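PDB 5LGC: ArCE4A from Arthrobacter sp. AW19M34-1, which probably removes N-acetyl groups from chitin-type or related N-acetylglucosamine polymers, as a carbohydrate esterase family 4 deacetylase of the NodB homology type. Local coordinates for residues A[29-34]-A[170-175]; A[87-92]-A[120-125]. All coordinates share one frame; numbering follows the deposited sequence.

Overall arrangement
Interaction 1 lies near the middle of the fold, where strands 26-32 and 168-173 run side by side in the parallel sheet; interaction 2 joins two loops nearer the periphery, one after strand 78-81 and one after helix 94-112. Their centres are about 16 Å apart. Along the chain the order is 29-34, 87-92, 120-125, 170-175, so both loops of interaction 2 fall between the two strands of interaction 1. Arg120 ties them together: its NH1 lies 2.6 Å from Asp32 OD1 in a salt bridge. Both contacts also touch the two bound N-acetylglucosamine units, which probably places them on different walls of one sugar-binding cleft.

Interaction 1 of 2, residues A[29-34]-A[170-175]; sequences LTFDDG and ILMHDI. With NAG (2-acetamido-2-deoxy-beta-D-glucopyranose), chain B; NAG (2-acetamido-2-deoxy-beta-D-glucopyranose), chain C.
Thr30 and Ile170, on strands 26-32 and 168-173, set a parallel register: Thr30 N bonds to Ile170 O, followed by Met172 N to Thr30 O, Asp32 N to Met172 O and Asp174 N to Asp32 O, all 2.9-3.0 Å. The Thr30 hydroxyl adds a bond, OG1 to Ile170 O at 2.6 Å, 37° above the carbonyl plane. Its chi1 of 69° places OG1 between the backbone N and the carbonyl carbon, on the side where Ile170 O already takes the amide. A valine here would probably leave Ile170 O with the amide alone and deprive Arg120 NH1 of a hydroxyl partner.

On the face of Leu29, Phe31, Ile170 and Met172 the contacts are apolar. Met172, bent at chi3 (-56°), touches Phe31 CE1 through CE (3.6 Å), while SD stands 5.0 Å from the ring centroid, an oblique Met-aromatic contact. Leu29 CD2 meets Ile170 CD1 at 3.7 Å.

Asp33 OD2 lies at the edge of the His173 ring, 3.5 Å from CD2; its unusually short approach to sugar O3 (chain B) is a doubtful bond. Asp32 OD1 forms a salt bridge with Arg120. Such polar strand ends are consistent with the active site of NodB-type deacetylases, where the Thr-Phe-Asp-Asp motif supplies two aspartates.

Interaction 2 of 2, residues A[87-92]-A[120-125]; sequences KDITKL and RPPYGA. With NAG (2-acetamido-2-deoxy-beta-D-glucopyranose), chain B; NAG (2-acetamido-2-deoxy-beta-D-glucopyranose), chain C.
Pro122 turns its ring toward the backbone of Lys87, with CG 3.2 Å from Lys87 O and CB 3.3 Å from the same oxygen; its CD also lies near Ile89 CG2. Beside it, the Tyr123 ring presents an edge to the 87-88 peptide: CE2 is 4.1 Å from Asp88 N, which lies near the ring plane. Elsewhere on its rim the same ring meets the chain B sugar, whose O6 also lies in its plane, and Tyr123 N donates an almost straight (174°) though long (3.3 Å) bond to the acetyl oxygen O7.

Ala125 points its methyl at the Asp88 carboxylate, CB to OD1 3.5 Å. CG of Asp88 lies anti to the backbone N (chi1 -178°), and from there OD1 accepts from both Thr90 N and Thr90 OG1, on one face of the carboxylate plane. The N-H bond makes an Asx turn, and the paired bonds should restrain rotation of the carboxylate. Ile89 runs alongside the Ala125 carbonyl, CG1 to O 3.4 Å.

One water accepts from Ile89 N and donates to Pro122 O and to Ala125 O, joining the two loops through backbone atoms. Around this junction, Ile89 and Thr90 rest on Tyr130 of helix 128-131, and Lys87 touches Glu100 of helix 94-112 while its NZ pairs with Asp85; at the start of 120-125, Arg120 packs against Leu171 of strand 168-173.

Interaction 1 of 2, residues A[29-34]-A[170-175]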
loop_
_atom_site.group_PDB
_atom_site.type_symbol
_atom_site.label_atom_id
_atom_site.label_comp_id
_atom_site.label_asym_id
_atom_site.label_seq_id
_atom_site.Cartn_x
_atom_site.Cartn_y
_atom_site.Cartn_z
ATOM N N LEU A 29 -0.785 -2.879 -6.917
ATOM C CA LEU A 29 0.522 -3.073 -6.288
ATOM C C LEU A 29 0.634 -2.177 -5.068
ATOM O O LEU A 29 0.481 -0.963 -5.174
ATOM C CB LEU A 29 1.658 -2.763 -7.262
ATOM C CG LEU A 29 1.649 -3.505 -8.597
ATOM C CD1 LEU A 29 2.862 -3.111 -9.434
ATOM C CD2 LEU A 29 1.618 -5.000 -8.358
ATOM N N THR A 30 0.885 -2.770 -3.904
ATOM C CA THR A 30 0.979 -1.985 -2.677
ATOM C C THR A 30 2.319 -2.192 -1.987
ATOM O O THR A 30 2.896 -3.275 -2.039
ATOM C CB THR A 30 -0.149 -2.333 -1.687
ATOM O OG1 THR A 30 0.053 -3.657 -1.183
ATOM C CG2 THR A 30 -1.507 -2.252 -2.373
ATOM N N PHE A 31 2.810 -1.140 -1.343
ATOM C CA PHE A 31 4.092 -1.193 -0.652
ATOM C C PHE A 31 3.955 -0.710 0.779
ATOM O O PHE A 31 3.460 0.391 1.031
ATOM C CB PHE A 31 5.136 -0.355 -1.390
ATOM C CG PHE A 31 5.350 -0.787 -2.809
ATOM C CD1 PHE A 31 6.231 -1.812 -3.105
ATOM C CD2 PHE A 31 4.652 -0.188 -3.844
ATOM C CE1 PHE A 31 6.423 -2.224 -4.416
ATOM C CE2 PHE A 31 4.839 -0.598 -5.153
ATOM C CZ PHE A 31 5.728 -1.617 -5.436
ATOM N N ASP A 32 4.407 -1.534 1.716
ATOM C CA ASP A 32 4.290 -1.205 3.131
ATOM C C ASP A 32 5.602 -0.741 3.755
ATOM O O ASP A 32 6.685 -1.099 3.285
ATOM C CB ASP A 32 3.769 -2.413 3.907
ATOM C CG ASP A 32 2.287 -2.636 3.710
ATOM O OD1 ASP A 32 1.742 -2.242 2.659
ATOM O OD2 ASP A 32 1.664 -3.209 4.621
ATOM N N ASP A 33 5.468 0.069 4.806
ATOM C CA ASP A 33 6.534 0.371 5.770
ATOM C C ASP A 33 7.557 1.379 5.288
ATOM O O ASP A 33 8.585 1.580 5.929
ATOM C CB ASP A 33 7.263 -0.904 6.197
ATOM C CG ASP A 33 6.395 -1.814 7.029
ATOM O OD1 ASP A 33 5.382 -1.319 7.564
ATOM O OD2 ASP A 33 6.728 -3.012 7.154
ATOM N N GLY A 34 7.280 2.019 4.163
ATOM C CA GLY A 34 8.104 3.125 3.747
ATOM C C GLY A 34 7.560 4.385 4.377
ATOM O O GLY A 34 6.653 4.332 5.208
ATOM N N ILE A 170 -1.739 -6.857 -4.134
ATOM C CA ILE A 170 -0.468 -7.527 -3.911
ATOM C C ILE A 170 0.341 -6.816 -2.838
ATOM O O ILE A 170 0.515 -5.602 -2.881
ATOM C CB ILE A 170 0.349 -7.603 -5.210
ATOM C CG1 ILE A 170 -0.460 -8.314 -6.295
ATOM C CG2 ILE A 170 1.675 -8.315 -4.974
ATOM C CD1 ILE A 170 0.255 -8.399 -7.618
ATOM N N LEU A 171 0.827 -7.577 -1.863
ATOM C CA LEU A 171 1.576 -6.988 -0.766
ATOM C C LEU A 171 3.077 -7.094 -0.977
ATOM O O LEU A 171 3.633 -8.190 -1.083
ATOM C CB LEU A 171 1.201 -7.645 0.562
ATOM C CG LEU A 171 2.101 -7.226 1.726
ATOM C CD1 LEU A 171 1.958 -5.745 2.028
ATOM C CD2 LEU A 171 1.808 -8.058 2.966
ATOM N N MET A 172 3.723 -5.939 -1.031
ATOM C CA MET A 172 5.171 -5.857 -1.091
ATOM C C MET A 172 5.638 -4.873 -0.039
ATOM O O MET A 172 4.829 -4.150 0.546
ATOM C CB MET A 172 5.634 -5.435 -2.485
ATOM C CG MET A 172 5.740 -6.599 -3.459
ATOM S SD MET A 172 5.876 -6.076 -5.175
ATOM C CE MET A 172 4.407 -5.065 -5.322
ATOM N N HIS A 173 6.937 -4.845 0.223
ATOM C CA HIS A 173 7.442 -3.940 1.241
ATOM C C HIS A 173 8.514 -3.011 0.703
ATOM O O HIS A 173 9.496 -3.446 0.107
ATOM C CB HIS A 173 7.977 -4.725 2.437
ATOM C CG HIS A 173 6.907 -5.410 3.226
ATOM N ND1 HIS A 173 6.271 -6.549 2.784
ATOM C CD2 HIS A 173 6.347 -5.105 4.421
ATOM C CE1 HIS A 173 5.374 -6.926 3.679
ATOM N NE2 HIS A 173 5.398 -6.065 4.680
ATOM N N ASP A 174 8.308 -1.721 0.929
ATOM C CA ASP A 174 9.256 -0.698 0.526
ATOM C C ASP A 174 10.316 -0.537 1.618
ATOM O O ASP A 174 10.413 0.506 2.271
ATOM C CB ASP A 174 8.521 0.619 0.251
ATOM C CG ASP A 174 9.461 1.754 -0.113
ATOM O OD1 ASP A 174 10.623 1.478 -0.487
ATOM O OD2 ASP A 174 9.035 2.922 -0.010
ATOM N N ILE A 175 11.106 -1.587 1.811
ATOM C CA ILE A 175 12.087 -1.621 2.886
ATOM C C ILE A 175 13.421 -2.157 2.407
ATOM O O ILE A 175 14.351 -2.298 3.195
ATOM C CB ILE A 175 11.614 -2.507 4.070
ATOM C CG1 ILE A 175 11.373 -3.944 3.596
ATOM C CG2 ILE A 175 10.363 -1.948 4.703
ATOM C CD1 ILE A 175 11.026 -4.939 4.715
HETATM C C1 NAG B . 4.893 -8.579 8.336
HETATM C C2 NAG B . 4.687 -7.153 8.506
HETATM C C3 NAG B . 6.005 -6.500 8.046
HETATM C C4 NAG B . 7.038 -6.914 9.050
HETATM C C5 NAG B . 7.119 -8.446 9.030
HETATM C C6 NAG B . 8.168 -8.888 10.055
HETATM C C7 NAG B . 2.877 -5.693 7.601
HETATM C C8 NAG B . 1.850 -5.602 6.476
HETATM N N2 NAG B . 3.622 -6.798 7.557
HETATM O O3 NAG B . 5.890 -5.078 8.009
HETATM O O4 NAG B . 8.320 -6.389 8.669
HETATM O O5 NAG B . 5.849 -9.031 9.353
HETATM O O6 NAG B . 7.793 -8.427 11.359
HETATM O O7 NAG B . 2.844 -4.921 8.553
HETATM C C1 NAG C . 1.797 -12.810 8.045
HETATM C C2 NAG C . 3.058 -12.804 8.918
HETATM C C3 NAG C . 3.263 -11.386 9.428
HETATM C C4 NAG C . 3.431 -10.479 8.227
HETATM C C5 NAG C . 2.151 -10.545 7.395
HETATM C C6 NAG C . 2.240 -9.560 6.224
HETATM C C7 NAG C . 1.908 -13.667 10.967
HETATM C C8 NAG C . 1.951 -14.770 12.021
HETATM N N2 NAG C . 2.886 -13.751 10.039
HETATM O O1 NAG C . 1.590 -14.113 7.494
HETATM O O3 NAG C . 4.451 -11.338 10.234
HETATM O O4 NAG C . 3.619 -9.140 8.644
HETATM O O5 NAG C . 1.935 -11.900 6.949
HETATM O O6 NAG C . 3.362 -9.887 5.400
HETATM O O7 NAG C . 1.046 -12.788 11.028
#

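Interaction 2 of 2, residues A[87-92]-A[120-125]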
loop_
_atom_site.group_PDB
_atom_site.type_symbol
_atom_site.label_atom_id
_atom_site.label_comp_id
_atom_site.label_asym_id
_atom_site.label_seq_id
_atom_site.Cartn_x
_atom_site.Cartn_y
_atom_site.Cartn_z
ATOM N N LYS A 87 2.684 -1.063 15.277
ATOM C CA LYS A 87 2.303 -1.885 16.423
ATOM C C LYS A 87 1.061 -2.732 16.132
ATOM O O LYS A 87 0.243 -2.385 15.279
ATOM C CB LYS A 87 2.074 -1.012 17.661
ATOM C CG LYS A 87 3.355 -0.675 18.426
ATOM C CD LYS A 87 3.066 0.113 19.692
ATOM C CE LYS A 87 4.317 0.298 20.538
ATOM N NZ LYS A 87 5.249 1.304 19.969
ATOM N N ASP A 88 0.944 -3.858 16.833
ATOM C CA ASP A 88 -0.226 -4.725 16.723
ATOM C C ASP A 88 -1.384 -4.033 17.433
ATOM O O ASP A 88 -1.375 -3.885 18.655
ATOM C CB ASP A 88 0.073 -6.102 17.330
ATOM C CG ASP A 88 -1.095 -7.091 17.222
ATOM O OD1 ASP A 88 -2.255 -6.686 16.984
ATOM O OD2 ASP A 88 -0.840 -8.297 17.403
ATOM N N ILE A 89 -2.383 -3.615 16.660
ATOM C CA ILE A 89 -3.472 -2.812 17.206
ATOM C C ILE A 89 -4.346 -3.600 18.177
ATOM O O ILE A 89 -5.038 -3.011 19.005
ATOM C CB ILE A 89 -4.376 -2.236 16.089
ATOM C CG1 ILE A 89 -5.128 -3.360 15.371
ATOM C CG2 ILE A 89 -3.559 -1.404 15.108
ATOM C CD1 ILE A 89 -6.324 -2.886 14.587
ATOM N N THR A 90 -4.314 -4.926 18.080
ATOM C CA THR A 90 -5.155 -5.770 18.924
ATOM C C THR A 90 -4.676 -5.793 20.369
ATOM O O THR A 90 -5.402 -6.239 21.253
ATOM C CB THR A 90 -5.212 -7.220 18.402
ATOM O OG1 THR A 90 -3.910 -7.813 18.482
ATOM C CG2 THR A 90 -5.686 -7.245 16.968
ATOM N N LYS A 91 -3.460 -5.311 20.610
ATOM C CA LYS A 91 -2.904 -5.270 21.964
ATOM C C LYS A 91 -2.921 -3.868 22.558
ATOM O O LYS A 91 -2.533 -3.673 23.708
ATOM C CB LYS A 91 -1.466 -5.793 21.979
ATOM C CG LYS A 91 -1.327 -7.274 21.727
ATOM C CD LYS A 91 0.115 -7.735 21.861
ATOM C CE LYS A 91 0.985 -7.177 20.745
ATOM N NZ LYS A 91 1.636 -5.887 21.104
ATOM N N LEU A 92 -3.355 -2.891 21.772
ATOM C CA LEU A 92 -3.318 -1.502 22.215
ATOM C C LEU A 92 -4.601 -1.082 22.914
ATOM O O LEU A 92 -5.648 -1.704 22.746
ATOM C CB LEU A 92 -3.060 -0.566 21.030
ATOM C CG LEU A 92 -1.700 -0.643 20.336
ATOM C CD1 LEU A 92 -1.579 0.476 19.317
ATOM C CD2 LEU A 92 -0.562 -0.585 21.351
ATOM N N ARG A 120 -4.002 0.096 6.479
ATOM C CA ARG A 120 -3.693 -1.330 6.557
ATOM C C ARG A 120 -3.202 -1.670 7.960
ATOM O O ARG A 120 -2.223 -1.106 8.432
ATOM C CB ARG A 120 -2.646 -1.725 5.512
ATOM C CG ARG A 120 -2.218 -3.194 5.556
ATOM C CD ARG A 120 -1.334 -3.545 4.360
ATOM N NE ARG A 120 -2.101 -3.781 3.136
ATOM C CZ ARG A 120 -1.591 -3.742 1.908
ATOM N NH1 ARG A 120 -0.310 -3.452 1.719
ATOM N NH2 ARG A 120 -2.370 -3.975 0.859
ATOM N N PRO A 121 -3.901 -2.585 8.645
ATOM C CA PRO A 121 -3.460 -2.963 9.994
ATOM C C PRO A 121 -2.147 -3.743 9.973
ATOM O O PRO A 121 -1.998 -4.665 9.168
ATOM C CB PRO A 121 -4.611 -3.831 10.516
ATOM C CG PRO A 121 -5.312 -4.332 9.287
ATOM C CD PRO A 121 -5.160 -3.242 8.255
ATOM N N PRO A 122 -1.193 -3.359 10.836
ATOM C CA PRO A 122 0.087 -4.064 10.952
ATOM C C PRO A 122 -0.100 -5.551 11.226
ATOM O O PRO A 122 -0.947 -5.923 12.040
ATOM C CB PRO A 122 0.761 -3.363 12.137
ATOM C CG PRO A 122 0.218 -1.973 12.079
ATOM C CD PRO A 122 -1.225 -2.142 11.667
ATOM N N TYR A 123 0.673 -6.380 10.525
ATOM C CA TYR A 123 0.631 -7.839 10.659
ATOM C C TYR A 123 -0.712 -8.418 10.235
ATOM O O TYR A 123 -0.968 -9.605 10.423
ATOM C CB TYR A 123 0.976 -8.248 12.096
ATOM C CG TYR A 123 2.180 -7.490 12.602
ATOM C CD1 TYR A 123 3.442 -7.741 12.084
ATOM C CD2 TYR A 123 2.050 -6.491 13.561
ATOM C CE1 TYR A 123 4.549 -7.036 12.523
ATOM C CE2 TYR A 123 3.153 -5.779 14.005
ATOM C CZ TYR A 123 4.400 -6.056 13.479
ATOM O OH TYR A 123 5.501 -5.352 13.912
ATOM N N GLY A 124 -1.555 -7.578 9.639
ATOM C CA GLY A 124 -2.876 -7.988 9.198
ATOM C C GLY A 124 -3.802 -8.247 10.370
ATOM O O GLY A 124 -4.907 -8.765 10.204
ATOM N N ALA A 125 -3.343 -7.874 11.560
ATOM C CA ALA A 125 -4.068 -8.141 12.792
ATOM C C ALA A 125 -5.151 -7.097 13.045
ATOM O O ALA A 125 -4.862 -5.910 13.203
ATOM C CB ALA A 125 -3.097 -8.197 13.972
HETATM C C1 NAG B . 4.893 -8.579 8.336
HETATM C C2 NAG B . 4.687 -7.153 8.506
HETATM C C3 NAG B . 6.005 -6.500 8.046
HETATM C C4 NAG B . 7.038 -6.914 9.050
HETATM C C5 NAG B . 7.119 -8.446 9.030
HETATM C C6 NAG B . 8.168 -8.888 10.055
HETATM C C7 NAG B . 2.877 -5.693 7.601
HETATM C C8 NAG B . 1.850 -5.602 6.476
HETATM N N2 NAG B . 3.622 -6.798 7.557
HETATM O O3 NAG B . 5.890 -5.078 8.009
HETATM O O4 NAG B . 8.320 -6.389 8.669
HETATM O O5 NAG B . 5.849 -9.031 9.353
HETATM O O6 NAG B . 7.793 -8.427 11.359
HETATM O O7 NAG B . 2.844 -4.921 8.553
HETATM C C1 NAG C . 1.797 -12.810 8.045
HETATM C C2 NAG C . 3.058 -12.804 8.918
HETATM C C3 NAG C . 3.263 -11.386 9.428
HETATM C C4 NAG C . 3.431 -10.479 8.227
HETATM C C5 NAG C . 2.151 -10.545 7.395
HETATM C C6 NAG C . 2.240 -9.560 6.224
HETATM C C7 NAG C . 1.908 -13.667 10.967
HETATM C C8 NAG C . 1.951 -14.770 12.021
HETATM N N2 NAG C . 2.886 -13.751 10.039
HETATM O O1 NAG C . 1.590 -14.113 7.494
HETATM O O3 NAG C . 4.451 -11.338 10.234
HETATM O O4 NAG C . 3.619 -9.140 8.644
HETATM O O5 NAG C . 1.935 -11.900 6.949
HETATM O O6 NAG C . 3.362 -9.887 5.400
HETATM O O7 NAG C . 1.046 -12.788 11.028
HETATM O O HOH W 1 -2.728 -4.545 13.580
#